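Local coordinates for protein dihydroorotase (Saccharomyces cerevisiae S288C, PDB 6L0A) that catalyses the zinc-dependent, reversible interconversion of N-carbamoyl-L-aspartate and (S)-dihydroorotate, the third step of de novo pyrimidine biosynthesis, at residues 49-54 against 89-94; 80-85 against 121-126; 259-264 against 276-281; 332-337 against 346-351. All blocks are in the same frame, centred on the assembly; numbering follows the deposited sequence.

In the fold
From the N terminus, interaction 1 comes first, closing a loop of 34 residues between the start of helix 51-64 and the end of helix 82-90. Interaction 2 starts within that loop and ends beyond it, joining the start of helix 82-90 to helix 121-130, so the two cross along the chain. They touch where T49 packs on L80. Interaction 3 follows in series, closing 11 residues between strand 253-255 and helix 283-293 beside the malate pocket, across the chain's centre from interaction 2. Interaction 4 closes 8 residues, joining the chain after strand 332-333 to that after strand 345-346; it touches interaction 3 through Y278 and F349.

Interaction 1. Residues 49-54 against 89-94; sequences TTLDRV and AQQHAI
L51 and V54, three residues apart on the first turn of helix 51-64, pack against Q91, A93 and I94, where the chain leaves helix 82-90. The apolar contacts come from methyl groups. L51 CD1 meets A93 CB at 3.6 Å. V54 adds CG1, 4.0 Å from A93 CB, and CG2, 4.0 Å from I94 CG2; the V54 and I94 side chains cross at about a right angle.

The other L51 branch makes van der Waals contact with a polar group: CD2 lies 3.6 Å from both NE2 and OE1 of the Q91 amide. CG of L51 is anti to the backbone N (chi1 -163°), which carries the fork nearer the other segment than CB. An alanine in place of L51 would probably strip the Q91 amide of the methyl beside it and leave A93 CB with V54 CG1 as its remaining neighbour across the contact.

The polar link is indirect. A water donates to A93 O at 2.7 Å and, weakly, to V54 O. On the Q91 side, H92 turns the chain with positive phi (54°) in a Schellman motif, whose bond from H92 N to A89 O measures 2.9 Å; this exit places A93 facing helix 51-64. I94 also packs on A88 and F74. No direct hydrogen bond crosses between the segments, which implies that methyl packing and one bridging water join these helix ends, away from the zinc site.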
loop_
_atom_site.group_PDB
_atom_site.type_symbol
_atom_site.label_atom_id
_atom_site.label_comp_id
_atom_site.label_asym_id
_atom_site.label_seq_id
_atom_site.Cartn_x
_atom_site.Cartn_y
_atom_site.Cartn_z
ATOM N N THR C 49 -14.778 -25.539 -12.235
ATOM C CA THR C 49 -15.497 -25.298 -13.477
ATOM C C THR C 49 -16.225 -26.541 -13.974
ATOM O O THR C 49 -16.678 -26.552 -15.124
ATOM C CB THR C 49 -14.542 -24.809 -14.571
ATOM O OG1 THR C 49 -13.616 -25.860 -14.895
ATOM C CG2 THR C 49 -13.762 -23.578 -14.105
ATOM N N THR C 50 -16.325 -27.594 -13.162
ATOM C CA THR C 50 -16.987 -28.815 -13.589
ATOM C C THR C 50 -17.962 -29.288 -12.520
ATOM O O THR C 50 -17.797 -29.025 -11.322
ATOM C CB THR C 50 -15.980 -29.926 -13.915
ATOM O OG1 THR C 50 -15.235 -30.268 -12.741
ATOM C CG2 THR C 50 -15.027 -29.482 -15.033
ATOM N N LEU C 51 -18.991 -29.992 -12.986
ATOM C CA LEU C 51 -20.051 -30.462 -12.106
ATOM C C LEU C 51 -19.514 -31.386 -11.023
ATOM O O LEU C 51 -19.847 -31.239 -9.842
ATOM C CB LEU C 51 -21.110 -31.176 -12.943
ATOM C CG LEU C 51 -22.473 -31.401 -12.298
ATOM C CD1 LEU C 51 -22.968 -30.130 -11.657
ATOM C CD2 LEU C 51 -23.453 -31.887 -13.344
ATOM N N ASP C 52 -18.706 -32.377 -11.406
ATOM C CA ASP C 52 -18.259 -33.355 -10.421
ATOM C C ASP C 52 -17.376 -32.708 -9.357
ATOM O O ASP C 52 -17.457 -33.068 -8.177
ATOM C CB ASP C 52 -17.533 -34.507 -11.117
ATOM C CG ASP C 52 -18.480 -35.377 -11.935
ATOM O OD1 ASP C 52 -19.694 -35.391 -11.632
ATOM O OD2 ASP C 52 -18.015 -36.045 -12.886
ATOM N N ARG C 53 -16.553 -31.729 -9.752
ATOM C CA ARG C 53 -15.671 -31.055 -8.801
ATOM C C ARG C 53 -16.464 -30.275 -7.753
ATOM O O ARG C 53 -16.141 -30.326 -6.561
ATOM C CB ARG C 53 -14.724 -30.127 -9.561
ATOM C CG ARG C 53 -13.613 -29.484 -8.747
ATOM C CD ARG C 53 -12.377 -29.300 -9.640
ATOM N NE ARG C 53 -11.400 -28.333 -9.127
ATOM C CZ ARG C 53 -10.688 -28.539 -8.027
ATOM N NH1 ARG C 53 -10.852 -29.661 -7.335
ATOM N NH2 ARG C 53 -9.818 -27.633 -7.614
ATOM N N VAL C 54 -17.504 -29.549 -8.172
ATOM C CA VAL C 54 -18.257 -28.750 -7.211
ATOM C C VAL C 54 -19.091 -29.638 -6.302
ATOM O O VAL C 54 -19.307 -29.301 -5.131
ATOM C CB VAL C 54 -19.123 -27.698 -7.930
ATOM C CG1 VAL C 54 -20.367 -28.325 -8.547
ATOM C CG2 VAL C 54 -19.508 -26.566 -6.956
ATOM N N ALA C 89 -27.315 -26.014 -12.607
ATOM C CA ALA C 89 -28.434 -25.338 -11.965
ATOM C C ALA C 89 -29.560 -26.313 -11.661
ATOM O O ALA C 89 -30.115 -26.320 -10.555
ATOM C CB ALA C 89 -28.943 -24.203 -12.850
ATOM N N GLN C 90 -29.906 -27.153 -12.636
ATOM C CA GLN C 90 -31.035 -28.051 -12.450
ATOM C C GLN C 90 -30.733 -29.120 -11.413
ATOM O O GLN C 90 -31.658 -29.641 -10.783
ATOM C CB GLN C 90 -31.429 -28.672 -13.790
ATOM C CG GLN C 90 -32.385 -27.779 -14.574
ATOM C CD GLN C 90 -32.256 -27.928 -16.076
ATOM O OE1 GLN C 90 -32.115 -29.036 -16.594
ATOM N NE2 GLN C 90 -32.312 -26.805 -16.786
ATOM N N GLN C 91 -29.464 -29.450 -11.210
ATOM C CA GLN C 91 -29.071 -30.366 -10.148
ATOM C C GLN C 91 -28.836 -29.663 -8.815
ATOM O O GLN C 91 -28.421 -30.316 -7.850
ATOM C CB GLN C 91 -27.819 -31.135 -10.564
ATOM C CG GLN C 91 -28.052 -32.057 -11.747
ATOM C CD GLN C 91 -26.847 -32.918 -12.062
ATOM O OE1 GLN C 91 -26.041 -33.224 -11.182
ATOM N NE2 GLN C 91 -26.713 -33.310 -13.325
ATOM N N HIS C 92 -29.108 -28.357 -8.741
ATOM C CA HIS C 92 -28.908 -27.560 -7.531
ATOM C C HIS C 92 -27.479 -27.699 -7.012
ATOM O O HIS C 92 -27.231 -27.727 -5.806
ATOM C CB HIS C 92 -29.930 -27.933 -6.454
ATOM C CG HIS C 92 -31.346 -27.705 -6.882
ATOM N ND1 HIS C 92 -32.129 -28.701 -7.424
ATOM C CD2 HIS C 92 -32.107 -26.586 -6.882
ATOM C CE1 HIS C 92 -33.318 -28.208 -7.722
ATOM N NE2 HIS C 92 -33.332 -26.927 -7.400
ATOM N N ALA C 93 -26.530 -27.784 -7.939
ATOM C CA ALA C 93 -25.129 -27.949 -7.569
ATOM C C ALA C 93 -24.416 -26.622 -7.363
ATOM O O ALA C 93 -23.353 -26.601 -6.728
ATOM C CB ALA C 93 -24.390 -28.761 -8.635
ATOM N N ILE C 94 -24.970 -25.528 -7.887
ATOM C CA ILE C 94 -24.421 -24.190 -7.699
ATOM C C ILE C 94 -25.567 -23.206 -7.512
ATOM O O ILE C 94 -26.688 -23.424 -7.986
ATOM C CB ILE C 94 -23.544 -23.738 -8.884
ATOM C CG1 ILE C 94 -24.403 -23.649 -10.149
ATOM C CG2 ILE C 94 -22.321 -24.650 -9.068
ATOM C CD1 ILE C 94 -23.708 -22.978 -11.300
HETATM O O HOH W 1 -22.471 -28.667 -5.233
#

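Interaction 2. Residues 80-85 against 121-126; sequences LTPDLI and YPIFKA
The backbones come closest at P82 and I123, whose CA atoms lie 5.1 Å apart, close enough for the first turn of helix 82-90 to pack directly against helix 121-130. I123 contributes most to the apolar surface. Its CG1 is anti to the carbonyl carbon (chi1 -57°), and the second torsion bends the chain so that CD1 ends over the peptide entering the helix, 3.5 Å from T81 C, and also meets P82 CD at 3.7 Å. Its other branch, CG2, rests 4.0 Å from I85 CG1, with the two isoleucine side chains crossing at about a right angle. The rings of P82 and P122 lie side by side and point the same way, CG of P82 being 3.8 Å from CB of P122. I85 CG2 completes the contact by resting on A126 CB at 3.8 Å; a glycine in place of I85 would probably open a gap beside A126 and leave I123 CG2 without this neighbour.

The helix start is capped locally, if weakly: T81 is the N-cap, and its OG1 accepts a weak bond from L84 N at 3.3 Å. No hydrogen bond links the two segments, so apolar van der Waals packing makes the contact. I85 also touches L132, just before strand 133-136, while L80 and L84 reach T49 and F74 respectively. On its far side, helix 121-130 packs against helix 156-170, F124 touching L167 and Y121 bonding to D170.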
loop_
_atom_site.group_PDB
_atom_site.type_symbol
_atom_site.label_atom_id
_atom_site.label_comp_id
_atom_site.label_asym_id
_atom_site.label_seq_id
_atom_site.Cartn_x
_atom_site.Cartn_y
_atom_site.Cartn_z
ATOM N N LEU C 80 -16.235 -22.794 -19.316
ATOM C CA LEU C 80 -17.656 -22.882 -19.005
ATOM C C LEU C 80 -18.503 -22.835 -20.277
ATOM O O LEU C 80 -18.174 -22.141 -21.247
ATOM C CB LEU C 80 -18.049 -21.737 -18.072
ATOM C CG LEU C 80 -18.331 -22.039 -16.606
ATOM C CD1 LEU C 80 -17.230 -22.900 -16.000
ATOM C CD2 LEU C 80 -18.467 -20.725 -15.842
ATOM N N THR C 81 -19.602 -23.590 -20.272
ATOM C CA THR C 81 -20.527 -23.606 -21.396
ATOM C C THR C 81 -21.950 -23.452 -20.885
ATOM O O THR C 81 -22.261 -23.877 -19.766
ATOM C CB THR C 81 -20.424 -24.901 -22.224
ATOM O OG1 THR C 81 -20.976 -25.997 -21.482
ATOM C CG2 THR C 81 -18.965 -25.196 -22.586
ATOM N N PRO C 82 -22.834 -22.843 -21.685
ATOM C CA PRO C 82 -24.233 -22.682 -21.248
ATOM C C PRO C 82 -24.908 -23.981 -20.853
ATOM O O PRO C 82 -25.716 -24.001 -19.917
ATOM C CB PRO C 82 -24.908 -22.040 -22.471
ATOM C CG PRO C 82 -23.802 -21.328 -23.185
ATOM C CD PRO C 82 -22.564 -22.163 -22.967
ATOM N N ASP C 83 -24.603 -25.080 -21.544
ATOM C CA ASP C 83 -25.215 -26.354 -21.179
ATOM C C ASP C 83 -24.798 -26.767 -19.771
ATOM O O ASP C 83 -25.621 -27.265 -18.994
ATOM C CB ASP C 83 -24.847 -27.423 -22.208
ATOM C CG ASP C 83 -25.461 -27.144 -23.577
ATOM O OD1 ASP C 83 -26.473 -27.796 -23.917
ATOM O OD2 ASP C 83 -24.944 -26.263 -24.309
ATOM N N LEU C 84 -23.532 -26.518 -19.408
ATOM C CA LEU C 84 -23.066 -26.853 -18.064
ATOM C C LEU C 84 -23.743 -25.984 -17.012
ATOM O O LEU C 84 -24.020 -26.450 -15.901
ATOM C CB LEU C 84 -21.550 -26.708 -17.989
ATOM C CG LEU C 84 -20.951 -26.835 -16.588
ATOM C CD1 LEU C 84 -21.372 -28.155 -15.933
ATOM C CD2 LEU C 84 -19.439 -26.704 -16.626
ATOM N N ILE C 85 -24.009 -24.718 -17.337
ATOM C CA ILE C 85 -24.765 -23.856 -16.432
ATOM C C ILE C 85 -26.155 -24.435 -16.179
ATOM O O ILE C 85 -26.606 -24.550 -15.033
ATOM C CB ILE C 85 -24.848 -22.428 -17.005
ATOM C CG1 ILE C 85 -23.452 -21.812 -17.130
ATOM C CG2 ILE C 85 -25.796 -21.564 -16.169
ATOM C CD1 ILE C 85 -22.768 -21.528 -15.784
ATOM N N TYR C 121 -21.461 -13.654 -22.857
ATOM C CA TYR C 121 -22.894 -13.371 -22.870
ATOM C C TYR C 121 -23.752 -14.633 -22.985
ATOM O O TYR C 121 -24.814 -14.679 -22.342
ATOM C CB TYR C 121 -23.212 -12.357 -23.981
ATOM C CG TYR C 121 -23.205 -10.927 -23.472
ATOM C CD1 TYR C 121 -22.234 -10.497 -22.576
ATOM C CD2 TYR C 121 -24.176 -10.016 -23.871
ATOM C CE1 TYR C 121 -22.225 -9.195 -22.085
ATOM C CE2 TYR C 121 -24.180 -8.712 -23.393
ATOM C CZ TYR C 121 -23.198 -8.307 -22.495
ATOM O OH TYR C 121 -23.186 -7.013 -22.016
ATOM N N PRO C 122 -23.369 -15.669 -23.736
ATOM C CA PRO C 122 -24.148 -16.923 -23.667
ATOM C C PRO C 122 -24.204 -17.530 -22.269
ATOM O O PRO C 122 -25.240 -18.092 -21.887
ATOM C CB PRO C 122 -23.420 -17.833 -24.662
ATOM C CG PRO C 122 -22.851 -16.889 -25.661
ATOM C CD PRO C 122 -22.390 -15.704 -24.840
ATOM N N ILE C 123 -23.120 -17.424 -21.493
ATOM C CA ILE C 123 -23.150 -17.879 -20.101
ATOM C C ILE C 123 -24.153 -17.063 -19.298
ATOM O O ILE C 123 -24.986 -17.612 -18.569
ATOM C CB ILE C 123 -21.747 -17.801 -19.476
ATOM C CG1 ILE C 123 -20.724 -18.613 -20.284
ATOM C CG2 ILE C 123 -21.793 -18.256 -17.998
ATOM C CD1 ILE C 123 -20.983 -20.105 -20.281
ATOM N N PHE C 124 -24.074 -15.731 -19.400
ATOM C CA PHE C 124 -24.969 -14.880 -18.616
ATOM C C PHE C 124 -26.429 -15.102 -18.993
ATOM O O PHE C 124 -27.315 -15.030 -18.128
ATOM C CB PHE C 124 -24.600 -13.403 -18.798
ATOM C CG PHE C 124 -23.185 -13.075 -18.412
ATOM C CD1 PHE C 124 -22.519 -13.822 -17.451
ATOM C CD2 PHE C 124 -22.516 -12.022 -19.011
ATOM C CE1 PHE C 124 -21.213 -13.515 -17.085
ATOM C CE2 PHE C 124 -21.190 -11.715 -18.657
ATOM C CZ PHE C 124 -20.548 -12.460 -17.693
ATOM N N LYS C 125 -26.703 -15.373 -20.273
ATOM C CA LYS C 125 -28.072 -15.683 -20.668
ATOM C C LYS C 125 -28.559 -16.956 -19.990
ATOM O O LYS C 125 -29.688 -17.010 -19.489
ATOM C CB LYS C 125 -28.165 -15.804 -22.195
ATOM C CG LYS C 125 -29.591 -15.754 -22.785
ATOM C CD LYS C 125 -30.515 -14.716 -22.106
ATOM C CE LYS C 125 -30.028 -13.259 -22.205
ATOM N NZ LYS C 125 -29.973 -12.668 -23.578
ATOM N N ALA C 126 -27.708 -17.985 -19.940
ATOM C CA ALA C 126 -28.083 -19.223 -19.257
ATOM C C ALA C 126 -28.267 -18.992 -17.761
ATOM O O ALA C 126 -29.243 -19.465 -17.164
ATOM C CB ALA C 126 -27.031 -20.304 -19.521
#

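Interaction 3. Residues 259-264 against 276-281; sequences SAPHPV and GVYSQS. With LMR ((2S)-2-hydroxybutanedioic acid), chain M.
S259 OG takes hydrogen bonds from two successive backbone amides, S279 N at 3.1 Å and, weakly, Q280 N at 3.0 Å. OG sits anti to the backbone N (chi1 176°), which points it at these amides, where a 3-10 segment begins. Next to it, A260 N donates to V277 O over 2.8 Å, from 40° out of the carbonyl plane, and P261 CG packs obliquely on Y278 CD1. At G276 packing is also tight: a CB there would collide with A260 CB and H262 NE2, and its backbone angles suit a residue without a side chain.

Other links between the segments run through waters. One lies 2.7 Å from S259 OG and 2.9 Å from Q280 OE1, whose NE2 is held by D12; a second donates to A260 O at 2.8 Å, with weak bonds to H262 N and G276 O.

Toward the malate, H262 NE2, bonded chiefly to A275 O, also makes a weak bond to O4A (3.3 Å, 134°) at the ring edge, while A260 CB touches malate C3 at 3.5 Å. R18, N43, T105 and T106 supply further hydrogen bonds. The chemistry implies a pocket wall built from two parts of one loop, whose A260 N to V277 O bond probably helps set A260 beside the acid.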
loop_
_atom_site.group_PDB
_atom_site.type_symbol
_atom_site.label_atom_id
_atom_site.label_comp_id
_atom_site.label_asym_id
_atom_site.label_seq_id
_atom_site.Cartn_x
_atom_site.Cartn_y
_atom_site.Cartn_z
ATOM N N SER C 259 -13.339 -13.617 3.704
ATOM C CA SER C 259 -12.268 -14.187 4.514
ATOM C C SER C 259 -11.390 -15.066 3.628
ATOM O O SER C 259 -11.886 -15.976 2.954
ATOM C CB SER C 259 -12.839 -14.982 5.687
ATOM O OG SER C 259 -11.789 -15.603 6.407
ATOM N N ALA C 260 -10.087 -14.775 3.617
ATOM C CA ALA C 260 -9.146 -15.339 2.654
ATOM C C ALA C 260 -7.942 -15.865 3.419
ATOM O O ALA C 260 -6.987 -15.120 3.676
ATOM C CB ALA C 260 -8.718 -14.296 1.625
ATOM N N PRO C 261 -7.947 -17.147 3.789
ATOM C CA PRO C 261 -6.850 -17.691 4.608
ATOM C C PRO C 261 -5.559 -17.829 3.809
ATOM O O PRO C 261 -5.542 -18.400 2.717
ATOM C CB PRO C 261 -7.381 -19.062 5.052
ATOM C CG PRO C 261 -8.839 -19.091 4.667
ATOM C CD PRO C 261 -9.008 -18.136 3.538
ATOM N N HIS C 262 -4.467 -17.318 4.380
ATOM C CA HIS C 262 -3.137 -17.556 3.853
ATOM C C HIS C 262 -2.202 -17.957 4.985
ATOM O O HIS C 262 -2.267 -17.378 6.077
ATOM C CB HIS C 262 -2.576 -16.304 3.162
ATOM C CG HIS C 262 -3.305 -15.936 1.915
ATOM N ND1 HIS C 262 -3.149 -16.627 0.736
ATOM C CD2 HIS C 262 -4.205 -14.957 1.665
ATOM C CE1 HIS C 262 -3.919 -16.088 -0.194
ATOM N NE2 HIS C 262 -4.578 -15.082 0.350
ATOM N N PRO C 263 -1.340 -18.941 4.759
ATOM C CA PRO C 263 -0.298 -19.226 5.746
ATOM C C PRO C 263 0.617 -18.021 5.873
ATOM O O PRO C 263 0.860 -17.297 4.906
ATOM C CB PRO C 263 0.429 -20.437 5.161
ATOM C CG PRO C 263 0.184 -20.357 3.696
ATOM C CD PRO C 263 -1.154 -19.695 3.514
ATOM N N VAL C 264 1.118 -17.814 7.090
ATOM C CA VAL C 264 1.872 -16.610 7.408
ATOM C C VAL C 264 3.067 -16.430 6.477
ATOM O O VAL C 264 3.444 -15.295 6.152
ATOM C CB VAL C 264 2.292 -16.665 8.886
ATOM C CG1 VAL C 264 3.266 -17.840 9.127
ATOM C CG2 VAL C 264 2.871 -15.354 9.302
ATOM N N GLY C 276 -5.300 -10.908 0.818
ATOM C CA GLY C 276 -6.385 -11.494 1.583
ATOM C C GLY C 276 -6.276 -11.314 3.080
ATOM O O GLY C 276 -5.187 -11.419 3.664
ATOM N N VAL C 277 -7.419 -11.054 3.711
ATOM C CA VAL C 277 -7.530 -10.904 5.154
ATOM C C VAL C 277 -8.341 -12.083 5.670
ATOM O O VAL C 277 -9.351 -12.453 5.061
ATOM C CB VAL C 277 -8.202 -9.566 5.520
ATOM C CG1 VAL C 277 -8.555 -9.513 7.022
ATOM C CG2 VAL C 277 -7.297 -8.374 5.109
ATOM N N TYR C 278 -7.897 -12.678 6.782
ATOM C CA TYR C 278 -8.588 -13.819 7.384
ATOM C C TYR C 278 -9.486 -13.333 8.517
ATOM O O TYR C 278 -9.001 -12.972 9.596
ATOM C CB TYR C 278 -7.610 -14.869 7.905
ATOM C CG TYR C 278 -8.363 -15.961 8.629
ATOM C CD1 TYR C 278 -9.077 -16.912 7.918
ATOM C CD2 TYR C 278 -8.413 -16.001 10.019
ATOM C CE1 TYR C 278 -9.806 -17.914 8.572
ATOM C CE2 TYR C 278 -9.146 -16.999 10.688
ATOM C CZ TYR C 278 -9.843 -17.941 9.954
ATOM O OH TYR C 278 -10.568 -18.931 10.608
ATOM N N SER C 279 -10.799 -13.382 8.296
ATOM C CA SER C 279 -11.754 -12.889 9.273
ATOM C C SER C 279 -12.736 -13.951 9.758
ATOM O O SER C 279 -13.599 -13.630 10.582
ATOM C CB SER C 279 -12.537 -11.696 8.698
ATOM O OG SER C 279 -13.195 -12.060 7.495
ATOM N N GLN C 280 -12.630 -15.198 9.292
ATOM C CA GLN C 280 -13.701 -16.169 9.550
ATOM C C GLN C 280 -13.888 -16.429 11.039
ATOM O O GLN C 280 -15.026 -16.500 11.520
ATOM C CB GLN C 280 -13.423 -17.480 8.830
ATOM C CG GLN C 280 -14.690 -18.251 8.497
ATOM C CD GLN C 280 -15.449 -17.600 7.359
ATOM O OE1 GLN C 280 -14.989 -17.608 6.219
ATOM N NE2 GLN C 280 -16.599 -16.996 7.665
ATOM N N SER C 281 -12.785 -16.572 11.784
ATOM C CA SER C 281 -12.857 -17.014 13.182
ATOM C C SER C 281 -13.648 -16.068 14.079
ATOM O O SER C 281 -14.119 -16.491 15.145
ATOM C CB SER C 281 -11.446 -17.193 13.755
ATOM O OG SER C 281 -10.817 -18.373 13.266
HETATM C C1 LMR M . -9.899 -11.913 -3.269
HETATM O O1A LMR M . -11.110 -11.985 -2.927
HETATM O O1B LMR M . -9.589 -10.984 -4.044
HETATM C C2 LMR M . -8.821 -12.911 -2.786
HETATM O O2 LMR M . -7.770 -12.358 -2.017
HETATM C C3 LMR M . -9.409 -13.880 -1.817
HETATM C C4 LMR M . -8.428 -15.020 -1.962
HETATM O O4A LMR M . -7.213 -14.936 -1.570
HETATM O O4B LMR M . -8.916 -16.017 -2.510
HETATM O O HOH W 2 -12.194 -18.143 5.647
HETATM O O HOH W 3 -4.872 -14.356 5.339
#

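Interaction 4. Residues 332-337 against 346-351; sequences QVIPQV and IIPFKA
I334 packs its side chain against the turn made by P348 to A351. Its CD1 lies 3.3 Å from K350 O and also meets K350 CB, while CG2 lies 3.9 Å from P348 CG and 3.8 Å from A351 CA. With CG2 anti to the backbone N and CG1 beside it (chi1 -59°), the two branches straddle different parts of the turn. Next along the chain, P335 O faces P348 CG at 3.4 Å, with A351 CB equally near; A351 CA makes a bent CA-H...O contact with the same oxygen, 120° at the hydrogen. Q336 O approaches P348 CD at 3.5 Å. At the far end V337 CA lies 3.5 Å from I346 O, and V337 CG2 is 4.2 Å from I347 CD1, the two side chains crossing at a slant.

Several of these partners lie on a type II beta turn, whose A351 N to P348 O bond is weak. K350 occupies its positive-phi position (62°), and its CG lies over the centre of the F349 ring while its NZ forms a salt bridge to D353. That ring in turn meets Y286 edge-to-face, and Y286 OH bonds to F349 O.

No hydrogen bond runs directly between the segments. The contact joins the chain after strand 332-333, itself at the edge of the antiparallel sheet beside strand 354-362, to the loop after strand 345-346; I334 also packs on L355 and on Y286 of helix 283-293, and I346 reaches M22, L25 and V26 of helix 20-32.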
loop_
_atom_site.group_PDB
_atom_site.type_symbol
_atom_site.label_atom_id
_atom_site.label_comp_id
_atom_site.label_asym_id
_atom_site.label_seq_id
_atom_site.Cartn_x
_atom_site.Cartn_y
_atom_site.Cartn_z
ATOM N N GLN C 332 -13.820 -10.048 24.497
ATOM C CA GLN C 332 -12.833 -11.083 24.220
ATOM C C GLN C 332 -11.658 -10.479 23.462
ATOM O O GLN C 332 -11.747 -9.379 22.911
ATOM C CB GLN C 332 -13.430 -12.241 23.416
ATOM C CG GLN C 332 -13.966 -11.818 22.055
ATOM C CD GLN C 332 -14.488 -12.987 21.244
ATOM O OE1 GLN C 332 -13.843 -14.034 21.152
ATOM N NE2 GLN C 332 -15.672 -12.816 20.655
ATOM N N VAL C 333 -10.558 -11.226 23.431
ATOM C CA VAL C 333 -9.298 -10.760 22.865
ATOM C C VAL C 333 -8.949 -11.670 21.699
ATOM O O VAL C 333 -8.820 -12.889 21.872
ATOM C CB VAL C 333 -8.170 -10.744 23.910
ATOM C CG1 VAL C 333 -6.808 -10.628 23.230
ATOM C CG2 VAL C 333 -8.379 -9.599 24.899
ATOM N N ILE C 334 -8.809 -11.081 20.517
ATOM C CA ILE C 334 -8.427 -11.858 19.332
ATOM C C ILE C 334 -7.016 -12.397 19.526
ATOM O O ILE C 334 -6.112 -11.631 19.903
ATOM C CB ILE C 334 -8.511 -10.985 18.075
ATOM C CG1 ILE C 334 -9.931 -10.445 17.894
ATOM C CG2 ILE C 334 -8.067 -11.767 16.848
ATOM C CD1 ILE C 334 -10.004 -9.205 17.026
ATOM N N PRO C 335 -6.772 -13.680 19.281
ATOM C CA PRO C 335 -5.420 -14.226 19.440
ATOM C C PRO C 335 -4.450 -13.633 18.430
ATOM O O PRO C 335 -4.836 -12.985 17.453
ATOM C CB PRO C 335 -5.606 -15.728 19.200
ATOM C CG PRO C 335 -6.882 -15.839 18.428
ATOM C CD PRO C 335 -7.750 -14.719 18.922
ATOM N N GLN C 336 -3.159 -13.902 18.665
ATOM C CA GLN C 336 -2.115 -13.443 17.755
ATOM C C GLN C 336 -2.026 -14.311 16.512
ATOM O O GLN C 336 -1.684 -13.810 15.433
ATOM C CB GLN C 336 -0.753 -13.432 18.463
ATOM C CG GLN C 336 -0.652 -12.435 19.607
ATOM C CD GLN C 336 -0.748 -10.998 19.138
ATOM O OE1 GLN C 336 -0.430 -10.684 17.988
ATOM N NE2 GLN C 336 -1.172 -10.110 20.032
ATOM N N VAL C 337 -2.312 -15.608 16.645
ATOM C CA VAL C 337 -2.186 -16.572 15.560
ATOM C C VAL C 337 -3.375 -17.526 15.623
ATOM O O VAL C 337 -3.928 -17.785 16.696
ATOM C CB VAL C 337 -0.845 -17.338 15.650
ATOM C CG1 VAL C 337 -0.663 -18.276 14.479
ATOM C CG2 VAL C 337 0.330 -16.369 15.723
ATOM N N ILE C 346 -2.104 -18.882 10.699
ATOM C CA ILE C 346 -2.745 -17.746 10.046
ATOM C C ILE C 346 -2.787 -16.593 11.031
ATOM O O ILE C 346 -3.129 -16.780 12.204
ATOM C CB ILE C 346 -4.176 -18.082 9.583
ATOM C CG1 ILE C 346 -4.186 -19.264 8.626
ATOM C CG2 ILE C 346 -4.842 -16.855 8.946
ATOM C CD1 ILE C 346 -5.529 -19.983 8.638
ATOM N N ILE C 347 -2.472 -15.392 10.555
ATOM C CA ILE C 347 -2.632 -14.174 11.341
ATOM C C ILE C 347 -4.060 -13.676 11.132
ATOM O O ILE C 347 -4.403 -13.274 10.006
ATOM C CB ILE C 347 -1.604 -13.105 10.948
ATOM C CG1 ILE C 347 -0.213 -13.735 10.801
ATOM C CG2 ILE C 347 -1.592 -12.003 11.978
ATOM C CD1 ILE C 347 0.356 -14.267 12.125
ATOM N N PRO C 348 -4.910 -13.687 12.156
ATOM C CA PRO C 348 -6.281 -13.204 11.989
ATOM C C PRO C 348 -6.347 -11.685 11.933
ATOM O O PRO C 348 -5.464 -10.967 12.415
ATOM C CB PRO C 348 -6.989 -13.734 13.240
ATOM C CG PRO C 348 -5.880 -13.714 14.295
ATOM C CD PRO C 348 -4.638 -14.117 13.547
ATOM N N PHE C 349 -7.432 -11.207 11.328
ATOM C CA PHE C 349 -7.720 -9.782 11.301
ATOM C C PHE C 349 -7.765 -9.216 12.717
ATOM O O PHE C 349 -8.379 -9.804 13.616
ATOM C CB PHE C 349 -9.056 -9.553 10.592
ATOM C CG PHE C 349 -9.446 -8.122 10.467
ATOM C CD1 PHE C 349 -8.589 -7.205 9.883
ATOM C CD2 PHE C 349 -10.683 -7.693 10.927
ATOM C CE1 PHE C 349 -8.954 -5.891 9.770
ATOM C CE2 PHE C 349 -11.061 -6.383 10.808
ATOM C CZ PHE C 349 -10.195 -5.474 10.232
ATOM N N LYS C 350 -7.100 -8.077 12.915
ATOM C CA LYS C 350 -7.127 -7.335 14.180
ATOM C C LYS C 350 -6.557 -8.158 15.329
ATOM O O LYS C 350 -6.989 -8.018 16.478
ATOM C CB LYS C 350 -8.539 -6.854 14.522
ATOM C CG LYS C 350 -8.957 -5.595 13.775
ATOM C CD LYS C 350 -10.414 -5.257 14.007
ATOM C CE LYS C 350 -10.718 -5.051 15.487
ATOM N NZ LYS C 350 -10.190 -3.750 15.994
ATOM N N ALA C 351 -5.579 -9.003 15.016
ATOM C CA ALA C 351 -4.940 -9.856 16.007
ATOM C C ALA C 351 -4.504 -9.052 17.227
ATOM O O ALA C 351 -3.896 -7.984 17.101
ATOM C CB ALA C 351 -3.738 -10.562 15.379
#